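PDB 3EGE: putative methyltransferase from antibiotic biosynthesis pathway from Anabaena variabilis ATCC 29413, which probably catalyses methyl transfer from S-adenosylmethionine to an acceptor that remains to be identified. Local coordinates for residues Leu110-Gln115 with Leu164-Asn168. Numbering follows the deposited sequence.
Sequences LEKSFQ and LLQEN
N168 sets its side-chain amide between E111 and Q115, and an asparagine suits the place because one flat group can both give and take hydrogen bonds. With CG beside the backbone N and anti to the carbonyl carbon (chi1 -64°), the amide reaches across to the neighbouring helix. N168 ND2 donates to E111 OE2 at 2.8 Å, in the plane of its own amide but from above the carboxylate plane, the two groups standing almost perpendicular. N168 ND2 also donates to L164 O, 2.7 Å away, nearly straight and in the carbonyl plane. N168 OD1 accepts a bond from Q115 NE2 at 2.8 Å, the donor lying well above the carbonyl plane; together the three bonds hold the amide's rotation. E111 and Q115, whose CB atoms point aside, are long enough to reach N168, one with a carboxylate to accept, the other with an amide to donate. E111 OE2 also lies 4.0 Å from E167 OE1, a proximity of like charges that the N168 N-H probably tempers.

Helices 110-120 and 158-169 lie against the same face of the central sheet of a Rossmann-like methyltransferase fold, the first leading into strand 126-131 and the second into strand 172-181, which runs parallel to 126-131, with the antiparallel strand 252-258 between them. Their short segments cross at -46° with axes 9.0 Å apart. On the sheet side, F114 offers two broad apolar faces to leucines: branched L165 puts CD1 over the centre of one in a CH-pi contact, 3.8 Å from the F114 ring centroid, while L110 CG covers the opposite face nearer the rim. Both F114 and L165 also rest on L128 of strand 126-131. L164 brings CB to F114 CE2 at 3.9 Å and splits its methyl groups, CD1 turning to L110 CD2 and CD2 to the E111 carboxylate.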
loop_
_atom_site.group_PDB
_atom_site.type_symbol
_atom_site.label_atom_id
_atom_site.label_comp_id
_atom_site.label_asym_id
_atom_site.label_seq_id
_atom_site.Cartn_x
_atom_site.Cartn_y
_atom_site.Cartn_z
ATOM N N LEU A 110 -12.261 9.062 -6.292
ATOM C CA LEU A 110 -12.268 8.212 -5.086
ATOM C C LEU A 110 -13.663 7.851 -4.575
ATOM O O LEU A 110 -13.883 6.716 -4.166
ATOM C CB LEU A 110 -11.440 8.844 -3.951
ATOM C CG LEU A 110 -11.085 8.006 -2.708
ATOM C CD1 LEU A 110 -10.357 6.711 -3.080
ATOM C CD2 LEU A 110 -10.248 8.836 -1.729
ATOM N N GLU A 111 -14.588 8.808 -4.638
ATOM C CA GLU A 111 -15.959 8.613 -4.186
ATOM C C GLU A 111 -16.679 7.552 -5.014
ATOM O O GLU A 111 -17.199 6.586 -4.468
ATOM C CB GLU A 111 -16.694 9.955 -4.169
ATOM C CG GLU A 111 -18.127 9.876 -3.621
ATOM C CD GLU A 111 -18.513 11.028 -2.686
ATOM O OE1 GLU A 111 -17.869 12.101 -2.730
ATOM O OE2 GLU A 111 -19.465 10.840 -1.882
ATOM N N LYS A 112 -16.655 7.714 -6.329
ATOM C CA LYS A 112 -17.239 6.734 -7.253
ATOM C C LYS A 112 -16.570 5.336 -7.101
ATOM O O LYS A 112 -17.264 4.316 -7.196
ATOM C CB LYS A 112 -17.150 7.254 -8.706
ATOM C CG LYS A 112 -17.760 6.339 -9.787
ATOM C CD LYS A 112 -19.290 6.239 -9.712
ATOM C CE LYS A 112 -19.811 5.036 -10.497
ATOM N NZ LYS A 112 -19.256 4.971 -11.890
ATOM N N SER A 113 -15.251 5.294 -6.872
ATOM C CA SER A 113 -14.533 4.028 -6.613
ATOM C C SER A 113 -15.053 3.331 -5.347
ATOM O O SER A 113 -15.244 2.100 -5.323
ATOM C CB SER A 113 -13.023 4.232 -6.525
ATOM O OG SER A 113 -12.541 4.772 -7.745
ATOM N N PHE A 114 -15.326 4.130 -4.317
ATOM C CA PHE A 114 -15.930 3.624 -3.087
ATOM C C PHE A 114 -17.338 3.081 -3.322
ATOM O O PHE A 114 -17.638 1.972 -2.881
ATOM C CB PHE A 114 -15.913 4.668 -1.976
ATOM C CG PHE A 114 -14.558 4.933 -1.372
ATOM C CD1 PHE A 114 -13.451 4.056 -1.508
ATOM C CD2 PHE A 114 -14.431 6.010 -0.506
ATOM C CE1 PHE A 114 -12.249 4.318 -0.862
ATOM C CE2 PHE A 114 -13.239 6.269 0.152
ATOM C CZ PHE A 114 -12.151 5.426 -0.014
ATOM N N GLN A 115 -18.160 3.851 -4.046
ATOM C CA GLN A 115 -19.519 3.440 -4.458
ATOM C C GLN A 115 -19.497 2.128 -5.229
ATOM O O GLN A 115 -20.358 1.268 -5.001
ATOM C CB GLN A 115 -20.182 4.520 -5.317
ATOM C CG GLN A 115 -20.471 5.803 -4.573
ATOM C CD GLN A 115 -20.789 6.977 -5.465
ATOM O OE1 GLN A 115 -21.082 6.822 -6.652
ATOM N NE2 GLN A 115 -20.745 8.169 -4.891
ATOM N N LEU A 164 -15.492 9.684 3.397
ATOM C CA LEU A 164 -15.925 9.364 2.020
ATOM C C LEU A 164 -16.356 7.910 1.892
ATOM O O LEU A 164 -17.319 7.608 1.192
ATOM C CB LEU A 164 -14.851 9.680 0.964
ATOM C CG LEU A 164 -14.517 11.137 0.614
ATOM C CD1 LEU A 164 -13.404 11.146 -0.416
ATOM C CD2 LEU A 164 -15.711 11.910 0.078
ATOM N N LEU A 165 -15.648 7.018 2.577
ATOM C CA LEU A 165 -15.977 5.606 2.566
ATOM C C LEU A 165 -17.295 5.404 3.288
ATOM O O LEU A 165 -18.222 4.806 2.736
ATOM C CB LEU A 165 -14.860 4.771 3.224
ATOM C CG LEU A 165 -14.968 3.231 3.111
ATOM C CD1 LEU A 165 -15.089 2.791 1.651
ATOM C CD2 LEU A 165 -13.757 2.551 3.807
ATOM N N GLN A 166 -17.372 5.953 4.497
ATOM C CA GLN A 166 -18.541 5.847 5.361
ATOM C C GLN A 166 -19.827 6.387 4.706
ATOM O O GLN A 166 -20.850 5.732 4.783
ATOM C CB GLN A 166 -18.246 6.495 6.717
ATOM C CG GLN A 166 -19.185 6.107 7.819
ATOM C CD GLN A 166 -18.531 6.296 9.193
ATOM O OE1 GLN A 166 -18.650 5.412 10.053
ATOM N NE2 GLN A 166 -17.812 7.441 9.401
ATOM N N GLU A 167 -19.736 7.533 4.032
ATOM C CA GLU A 167 -20.854 8.116 3.264
ATOM C C GLU A 167 -21.365 7.248 2.104
ATOM O O GLU A 167 -22.551 7.274 1.809
ATOM C CB GLU A 167 -20.454 9.460 2.645
ATOM C CG GLU A 167 -20.425 10.617 3.595
ATOM C CD GLU A 167 -19.774 11.870 3.004
ATOM O OE1 GLU A 167 -19.080 11.798 1.955
ATOM O OE2 GLU A 167 -19.942 12.946 3.623
ATOM N N ASN A 168 -20.459 6.537 1.427
ATOM C CA ASN A 168 -20.787 5.697 0.250
ATOM C C ASN A 168 -20.932 4.190 0.520
ATOM O O ASN A 168 -21.108 3.413 -0.410
ATOM C CB ASN A 168 -19.772 5.995 -0.843
ATOM C CG ASN A 168 -19.862 7.433 -1.322
ATOM O OD1 ASN A 168 -20.712 7.758 -2.144
ATOM N ND2 ASN A 168 -18.997 8.301 -0.812
#